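Local coordinates for 7,8-dihydro-6-hydroxymethylpterin pyrophosphokinase-dihydropteroate synthase (Plasmodium falciparum, PDB 6JWS), which probably catalyses two successive steps of folate biosynthesis, pyrophosphorylation of 6-hydroxymethyl-7,8-dihydropterin by ATP and condensation of the resulting diphosphate with 4-aminobenzoate to 7,8-dihydropteroate, at residues V493-C507 with L517-K531. The protein carries 1 engineered substitution. Numbering follows the deposited sequence.
Sequences VDNDLVDILNDISAC and LKKKNKFYSVVLMHK. With PT1 (pteroic acid), chain I; ACT (acetate ion), chain M.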
loop_
_atom_site.group_PDB
_atom_site.type_symbol
_atom_site.label_atom_id
_atom_site.label_comp_id
_atom_site.label_asym_id
_atom_site.label_seq_id
_atom_site.Cartn_x
_atom_site.Cartn_y
_atom_site.Cartn_z
ATOM N N VAL B 493 -2.182 38.822 6.882
ATOM C CA VAL B 493 -1.214 38.639 7.958
ATOM C C VAL B 493 -1.266 39.808 8.946
ATOM O O VAL B 493 -1.111 39.593 10.145
ATOM C CB VAL B 493 0.212 38.222 7.515
ATOM C CG1 VAL B 493 0.211 36.850 6.847
ATOM C CG2 VAL B 493 0.906 39.236 6.620
ATOM N N ASP B 494 -1.501 41.034 8.450
ATOM C CA ASP B 494 -1.580 42.207 9.318
ATOM C C ASP B 494 -2.658 42.005 10.381
ATOM O O ASP B 494 -2.479 42.415 11.514
ATOM C CB ASP B 494 -1.828 43.511 8.545
ATOM C CG ASP B 494 -0.625 44.054 7.783
ATOM O OD1 ASP B 494 0.504 43.569 8.027
ATOM O OD2 ASP B 494 -0.826 44.978 6.950
ATOM N N ASN B 495 -3.747 41.325 10.013
ATOM C CA ASN B 495 -4.912 41.160 10.864
ATOM C C ASN B 495 -4.947 39.767 11.497
ATOM O O ASN B 495 -5.941 39.408 12.115
ATOM C CB ASN B 495 -6.182 41.490 10.072
ATOM C CG ASN B 495 -6.333 42.985 9.841
ATOM O OD1 ASN B 495 -6.845 43.683 10.715
ATOM N ND2 ASN B 495 -5.868 43.496 8.706
ATOM N N ASP B 496 -3.879 38.969 11.297
ATOM C CA ASP B 496 -3.735 37.631 11.866
ATOM C C ASP B 496 -4.880 36.721 11.427
ATOM O O ASP B 496 -5.464 36.003 12.232
ATOM C CB ASP B 496 -3.510 37.650 13.384
ATOM C CG ASP B 496 -2.133 38.175 13.777
ATOM O OD1 ASP B 496 -1.986 39.416 13.916
ATOM O OD2 ASP B 496 -1.197 37.341 13.922
ATOM N N LEU B 497 -5.178 36.733 10.128
ATOM C CA LEU B 497 -6.307 35.959 9.637
ATOM C C LEU B 497 -5.846 34.600 9.111
ATOM O O LEU B 497 -6.694 33.742 8.891
ATOM C CB LEU B 497 -7.057 36.764 8.556
ATOM C CG LEU B 497 -7.613 38.123 9.005
ATOM C CD1 LEU B 497 -8.390 38.795 7.889
ATOM C CD2 LEU B 497 -8.507 37.964 10.227
ATOM N N VAL B 498 -4.529 34.420 8.904
ATOM C CA VAL B 498 -4.015 33.258 8.194
ATOM C C VAL B 498 -2.677 32.819 8.785
ATOM O O VAL B 498 -1.965 33.630 9.378
ATOM C CB VAL B 498 -3.899 33.488 6.668
ATOM C CG1 VAL B 498 -5.243 33.812 6.039
ATOM C CG2 VAL B 498 -2.861 34.548 6.306
ATOM N N ASP B 499 -2.339 31.538 8.560
ATOM C CA ASP B 499 -1.055 30.956 8.911
ATOM C C ASP B 499 -0.174 30.657 7.694
ATOM O O ASP B 499 1.040 30.708 7.809
ATOM C CB ASP B 499 -1.279 29.659 9.679
ATOM C CG ASP B 499 -2.169 29.925 10.868
ATOM O OD1 ASP B 499 -1.728 30.737 11.729
ATOM O OD2 ASP B 499 -3.315 29.376 10.885
ATOM N N ILE B 500 -0.761 30.275 6.555
ATOM C CA ILE B 500 0.012 29.678 5.472
ATOM C C ILE B 500 -0.323 30.399 4.168
ATOM O O ILE B 500 -1.496 30.599 3.874
ATOM C CB ILE B 500 -0.285 28.159 5.350
ATOM C CG1 ILE B 500 0.270 27.365 6.535
ATOM C CG2 ILE B 500 0.243 27.605 4.019
ATOM C CD1 ILE B 500 -0.176 25.919 6.599
ATOM N N LEU B 501 0.710 30.796 3.411
ATOM C CA LEU B 501 0.516 31.201 2.027
ATOM C C LEU B 501 0.505 29.957 1.126
ATOM O O LEU B 501 1.443 29.160 1.112
ATOM C CB LEU B 501 1.602 32.206 1.615
ATOM C CG LEU B 501 1.648 32.584 0.123
ATOM C CD1 LEU B 501 0.368 33.294 -0.321
ATOM C CD2 LEU B 501 2.841 33.477 -0.182
ATOM N N ASN B 502 -0.570 29.811 0.353
ATOM C CA ASN B 502 -0.654 28.813 -0.694
ATOM C C ASN B 502 -0.565 29.526 -2.044
ATOM O O ASN B 502 -1.559 30.056 -2.531
ATOM C CB ASN B 502 -1.956 28.017 -0.559
ATOM C CG ASN B 502 -2.161 27.047 -1.697
ATOM O OD1 ASN B 502 -1.207 26.724 -2.401
ATOM N ND2 ASN B 502 -3.399 26.612 -1.914
ATOM N N ASP B 503 0.635 29.532 -2.651
ATOM C CA ASP B 503 0.901 30.348 -3.830
ATOM C C ASP B 503 1.082 29.442 -5.056
ATOM O O ASP B 503 2.139 28.844 -5.258
ATOM C CB ASP B 503 2.092 31.278 -3.575
ATOM C CG ASP B 503 2.323 32.339 -4.649
ATOM O OD1 ASP B 503 2.225 32.012 -5.883
ATOM O OD2 ASP B 503 2.568 33.506 -4.253
ATOM N N ILE B 504 0.035 29.354 -5.888
ATOM C CA ILE B 504 0.054 28.451 -7.029
ATOM C C ILE B 504 1.030 28.923 -8.114
ATOM O O ILE B 504 1.279 28.185 -9.058
ATOM C CB ILE B 504 -1.362 28.194 -7.579
ATOM C CG1 ILE B 504 -2.016 29.461 -8.159
ATOM C CG2 ILE B 504 -2.235 27.508 -6.529
ATOM C CD1 ILE B 504 -3.218 29.182 -9.058
ATOM N N SER B 505 1.611 30.119 -7.981
ATOM C CA SER B 505 2.652 30.559 -8.908
ATOM C C SER B 505 4.057 30.269 -8.364
ATOM O O SER B 505 5.055 30.665 -8.962
ATOM C CB SER B 505 2.480 32.035 -9.318
ATOM O OG SER B 505 2.929 32.942 -8.300
ATOM N N ALA B 506 4.138 29.611 -7.206
ATOM C CA ALA B 506 5.378 29.433 -6.459
ATOM C C ALA B 506 6.068 30.785 -6.234
ATOM O O ALA B 506 7.294 30.883 -6.257
ATOM C CB ALA B 506 6.283 28.407 -7.118
ATOM N N CYS B 507 5.247 31.823 -6.006
ATOM C CA CYS B 507 5.709 33.156 -5.653
ATOM C C CYS B 507 6.464 33.784 -6.827
ATOM O O CYS B 507 7.361 34.589 -6.618
ATOM C CB CYS B 507 6.616 33.115 -4.429
ATOM S SG CYS B 507 5.830 32.447 -2.936
ATOM N N LEU B 517 6.346 36.733 4.498
ATOM C CA LEU B 517 6.359 35.469 5.243
ATOM C C LEU B 517 7.215 35.598 6.501
ATOM O O LEU B 517 7.382 34.629 7.248
ATOM C CB LEU B 517 6.917 34.326 4.390
ATOM C CG LEU B 517 6.176 34.018 3.095
ATOM C CD1 LEU B 517 7.004 33.071 2.241
ATOM C CD2 LEU B 517 4.797 33.444 3.391
ATOM N N LYS B 518 7.753 36.801 6.713
ATOM C CA LYS B 518 8.658 37.106 7.810
ATOM C C LYS B 518 8.207 38.399 8.487
ATOM O O LYS B 518 7.925 39.395 7.827
ATOM C CB LYS B 518 10.076 37.252 7.252
ATOM C CG LYS B 518 10.904 35.976 7.283
ATOM C CD LYS B 518 12.049 35.871 6.292
ATOM C CE LYS B 518 12.866 37.125 6.070
ATOM N NZ LYS B 518 12.924 37.447 4.623
ATOM N N LYS B 519 8.093 38.353 9.813
ATOM C CA LYS B 519 7.929 39.552 10.618
ATOM C C LYS B 519 9.021 39.574 11.685
ATOM O O LYS B 519 9.894 38.710 11.696
ATOM C CB LYS B 519 6.531 39.585 11.236
ATOM C CG LYS B 519 5.398 39.876 10.265
ATOM C CD LYS B 519 4.242 40.612 10.911
ATOM C CE LYS B 519 3.479 39.794 11.932
ATOM N NZ LYS B 519 2.192 39.313 11.376
ATOM N N LYS B 520 8.954 40.560 12.583
ATOM C CA LYS B 520 9.929 40.738 13.650
ATOM C C LYS B 520 10.020 39.484 14.522
ATOM O O LYS B 520 11.111 39.113 14.949
ATOM C CB LYS B 520 9.606 41.994 14.474
ATOM C CG LYS B 520 10.127 43.316 13.911
ATOM C CD LYS B 520 9.650 44.552 14.668
ATOM C CE LYS B 520 8.783 45.501 13.860
ATOM N NZ LYS B 520 7.463 44.921 13.520
ATOM N N ASN B 521 8.877 38.828 14.768
ATOM C CA ASN B 521 8.818 37.682 15.667
ATOM C C ASN B 521 8.175 36.467 14.981
ATOM O O ASN B 521 8.387 35.327 15.404
ATOM C CB ASN B 521 8.195 38.053 17.020
ATOM C CG ASN B 521 8.498 37.062 18.131
ATOM O OD1 ASN B 521 9.571 36.457 18.171
ATOM N ND2 ASN B 521 7.564 36.901 19.060
ATOM N N LYS B 522 7.440 36.699 13.886
ATOM C CA LYS B 522 6.668 35.646 13.243
ATOM C C LYS B 522 7.352 35.192 11.957
ATOM O O LYS B 522 7.896 36.006 11.214
ATOM C CB LYS B 522 5.277 36.166 12.862
ATOM C CG LYS B 522 4.178 35.875 13.865
ATOM C CD LYS B 522 3.854 34.405 13.967
ATOM C CE LYS B 522 2.664 33.988 13.131
ATOM N NZ LYS B 522 1.391 34.542 13.652
ATOM N N PHE B 523 7.270 33.885 11.696
ATOM C CA PHE B 523 7.481 33.337 10.366
ATOM C C PHE B 523 6.171 32.710 9.901
ATOM O O PHE B 523 5.382 32.245 10.723
ATOM C CB PHE B 523 8.620 32.315 10.349
ATOM C CG PHE B 523 10.003 32.862 10.603
ATOM C CD1 PHE B 523 10.756 33.408 9.577
ATOM C CD2 PHE B 523 10.576 32.789 11.868
ATOM C CE1 PHE B 523 12.031 33.901 9.810
ATOM C CE2 PHE B 523 11.850 33.277 12.100
ATOM C CZ PHE B 523 12.577 33.829 11.071
ATOM N N TYR B 524 5.944 32.724 8.580
ATOM C CA TYR B 524 4.813 32.008 8.014
ATOM C C TYR B 524 5.284 30.951 7.019
ATOM O O TYR B 524 6.277 31.139 6.316
ATOM C CB TYR B 524 3.826 32.954 7.325
ATOM C CG TYR B 524 3.226 33.993 8.232
ATOM C CD1 TYR B 524 2.071 33.729 8.950
ATOM C CD2 TYR B 524 3.806 35.246 8.365
ATOM C CE1 TYR B 524 1.491 34.683 9.773
ATOM C CE2 TYR B 524 3.242 36.218 9.184
ATOM C CZ TYR B 524 2.086 35.929 9.897
ATOM O OH TYR B 524 1.533 36.873 10.710
ATOM N N SER B 525 4.508 29.862 6.948
ATOM C CA SER B 525 4.807 28.768 6.044
ATOM C C SER B 525 4.186 29.036 4.684
ATOM O O SER B 525 3.287 29.863 4.550
ATOM C CB SER B 525 4.315 27.495 6.627
ATOM O OG SER B 525 5.110 27.187 7.750
ATOM N N VAL B 526 4.638 28.276 3.685
ATOM C CA VAL B 526 4.279 28.585 2.317
ATOM C C VAL B 526 4.261 27.299 1.503
ATOM O O VAL B 526 5.172 26.474 1.633
ATOM C CB VAL B 526 5.231 29.633 1.709
ATOM C CG1 VAL B 526 6.712 29.284 1.887
ATOM C CG2 VAL B 526 4.877 29.927 0.251
ATOM N N VAL B 527 3.220 27.167 0.663
ATOM C CA VAL B 527 3.151 26.111 -0.322
ATOM C C VAL B 527 3.602 26.693 -1.669
ATOM O O VAL B 527 3.089 27.717 -2.110
ATOM C CB VAL B 527 1.727 25.514 -0.377
ATOM C CG1 VAL B 527 1.636 24.307 -1.316
ATOM C CG2 VAL B 527 1.201 25.148 1.020
ATOM N N LEU B 528 4.579 26.037 -2.317
ATOM C CA LEU B 528 4.975 26.397 -3.665
ATOM C C LEU B 528 4.458 25.341 -4.634
ATOM O O LEU B 528 4.756 24.144 -4.494
ATOM C CB LEU B 528 6.501 26.485 -3.754
ATOM C CG LEU B 528 7.187 27.405 -2.742
ATOM C CD1 LEU B 528 8.703 27.196 -2.803
ATOM C CD2 LEU B 528 6.808 28.874 -2.983
ATOM N N MET B 529 3.721 25.798 -5.644
ATOM C CA MET B 529 3.155 24.863 -6.601
ATOM C C MET B 529 3.723 25.132 -7.998
ATOM O O MET B 529 3.969 26.283 -8.347
ATOM C CB MET B 529 1.626 24.985 -6.626
ATOM C CG MET B 529 0.935 23.801 -7.261
ATOM S SD MET B 529 -0.784 24.187 -7.700
ATOM C CE MET B 529 -0.506 24.995 -9.281
ATOM N N HIS B 530 3.889 24.070 -8.794
ATOM C CA HIS B 530 4.225 24.168 -10.208
ATOM C C HIS B 530 2.972 24.270 -11.082
ATOM O O HIS B 530 2.068 23.439 -11.001
ATOM C CB HIS B 530 5.006 22.937 -10.682
ATOM C CG HIS B 530 5.301 23.001 -12.146
ATOM N ND1 HIS B 530 4.451 22.466 -13.096
ATOM C CD2 HIS B 530 6.336 23.554 -12.828
ATOM C CE1 HIS B 530 4.935 22.681 -14.303
ATOM N NE2 HIS B 530 6.084 23.366 -14.168
ATOM N N LYS B 531 2.950 25.282 -11.957
ATOM C CA LYS B 531 2.005 25.365 -13.065
ATOM C C LYS B 531 2.707 26.045 -14.246
ATOM O O LYS B 531 3.838 26.518 -14.116
ATOM C CB LYS B 531 0.737 26.121 -12.645
ATOM C CG LYS B 531 0.920 27.591 -12.297
ATOM C CD LYS B 531 -0.399 28.397 -12.224
ATOM C CE LYS B 531 -0.258 29.905 -12.410
ATOM N NZ LYS B 531 0.885 30.325 -13.281
HETATM C C2 PT1 I . -3.701 22.485 -6.040
HETATM C C3 PT1 I . -4.788 23.443 -6.245
HETATM C C5 PT1 I . -4.714 24.688 -5.474
HETATM N N6 PT1 I . -5.825 23.221 -7.088
HETATM C C7 PT1 I . -2.647 23.955 -4.507
HETATM N N9 PT1 I . -3.653 24.879 -4.638
HETATM C C10 PT1 I . -6.780 24.177 -7.240
HETATM N N11 PT1 I . -1.576 24.185 -3.665
HETATM C C12 PT1 I . -6.697 25.371 -6.534
HETATM C C21 PT1 I . -8.594 19.854 -13.274
HETATM O O22 PT1 I . -9.704 19.257 -13.218
HETATM O O1 PT1 I . -3.701 21.329 -6.716
HETATM N N4 PT1 I . -2.696 22.777 -5.186
HETATM N N8 PT1 I . -5.690 25.593 -5.663
HETATM C C13 PT1 I . -7.898 23.931 -8.217
HETATM N N14 PT1 I . -7.343 24.004 -9.596
HETATM C C15 PT1 I . -7.630 23.026 -10.487
HETATM C C16 PT1 I . -6.692 22.678 -11.482
HETATM C C17 PT1 I . -8.900 22.369 -10.400
HETATM C C18 PT1 I . -7.014 21.642 -12.393
HETATM C C19 PT1 I . -9.215 21.348 -11.331
HETATM C C20 PT1 I . -8.264 20.973 -12.312
HETATM O O23 PT1 I . -7.756 19.515 -14.127
HETATM C C ACT M . 8.804 23.666 -16.454
HETATM O O ACT M . 7.602 24.063 -16.415
HETATM O OXT ACT M . 9.389 23.290 -17.485
HETATM C CH3 ACT M . 9.591 23.568 -15.145
HETATM O O HOH W 1 -1.389 35.359 11.796
HETATM O O HOH W 2 2.702 29.324 9.269
HETATM O O HOH W 3 0.374 31.763 12.312
#
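Leu-501 is hydrogen-bonded to strand 525-529 through both its backbone N and its backbone O. Its N donates to Ser-525 O at 3.0 Å, and its O accepts from Val-527 N at 2.7 Å. Asp-503 N then donates to Val-527 O, and a weak bond from Met-529 N to Asp-503 O ends the series. The short strand axes run parallel, 12° apart.

Apolar side chains pack on both faces. On one, Ile-500 CG2 meets Val-527 CG2. On the other, Leu-501 CD2 lies beside Val-526 CG2, and Cys-507 SG touches Leu-528 CD2 at 3.7 Å.

These are neighbouring strands of the TIM barrel of the pterin-binding domain, flanked by strands 478-482 and 572-575. Their C-terminal ends line the pteroic acid pocket. The Asn-502 amide grips the pterin with two bonds: OD1 accepts from PT1 N11 at 2.9 Å and ND2 donates to PT1 N9. Met-529 SD comes within 3.5 Å of PT1 N4. The methionine bends at chi3 (83°), which turns CE back onto Ile-504 CB. Asp-575, Lys-609 and Arg-610 also hydrogen-bond to the ligand.

At the end of strand 500-503, Asp-503 OD1 accepts from Ser-505 N, Ser-505 OG and Cys-507 N in the turn that follows. The first makes an Asx turn; the last comes from above the carboxylate plane.

At the other end, Val-493 CG1 sits over a face of the Tyr-524 ring, a CH-pi contact 3.8 Å from the centroid. Asp-499 O lies at the ring edge. Lys-519 NZ donates to Tyr-524 OH at 2.6 Å. Asp-496 OD2 and Lys-522 NZ form a long salt bridge, and a water links Asp-496 OD2 with Val-498 O.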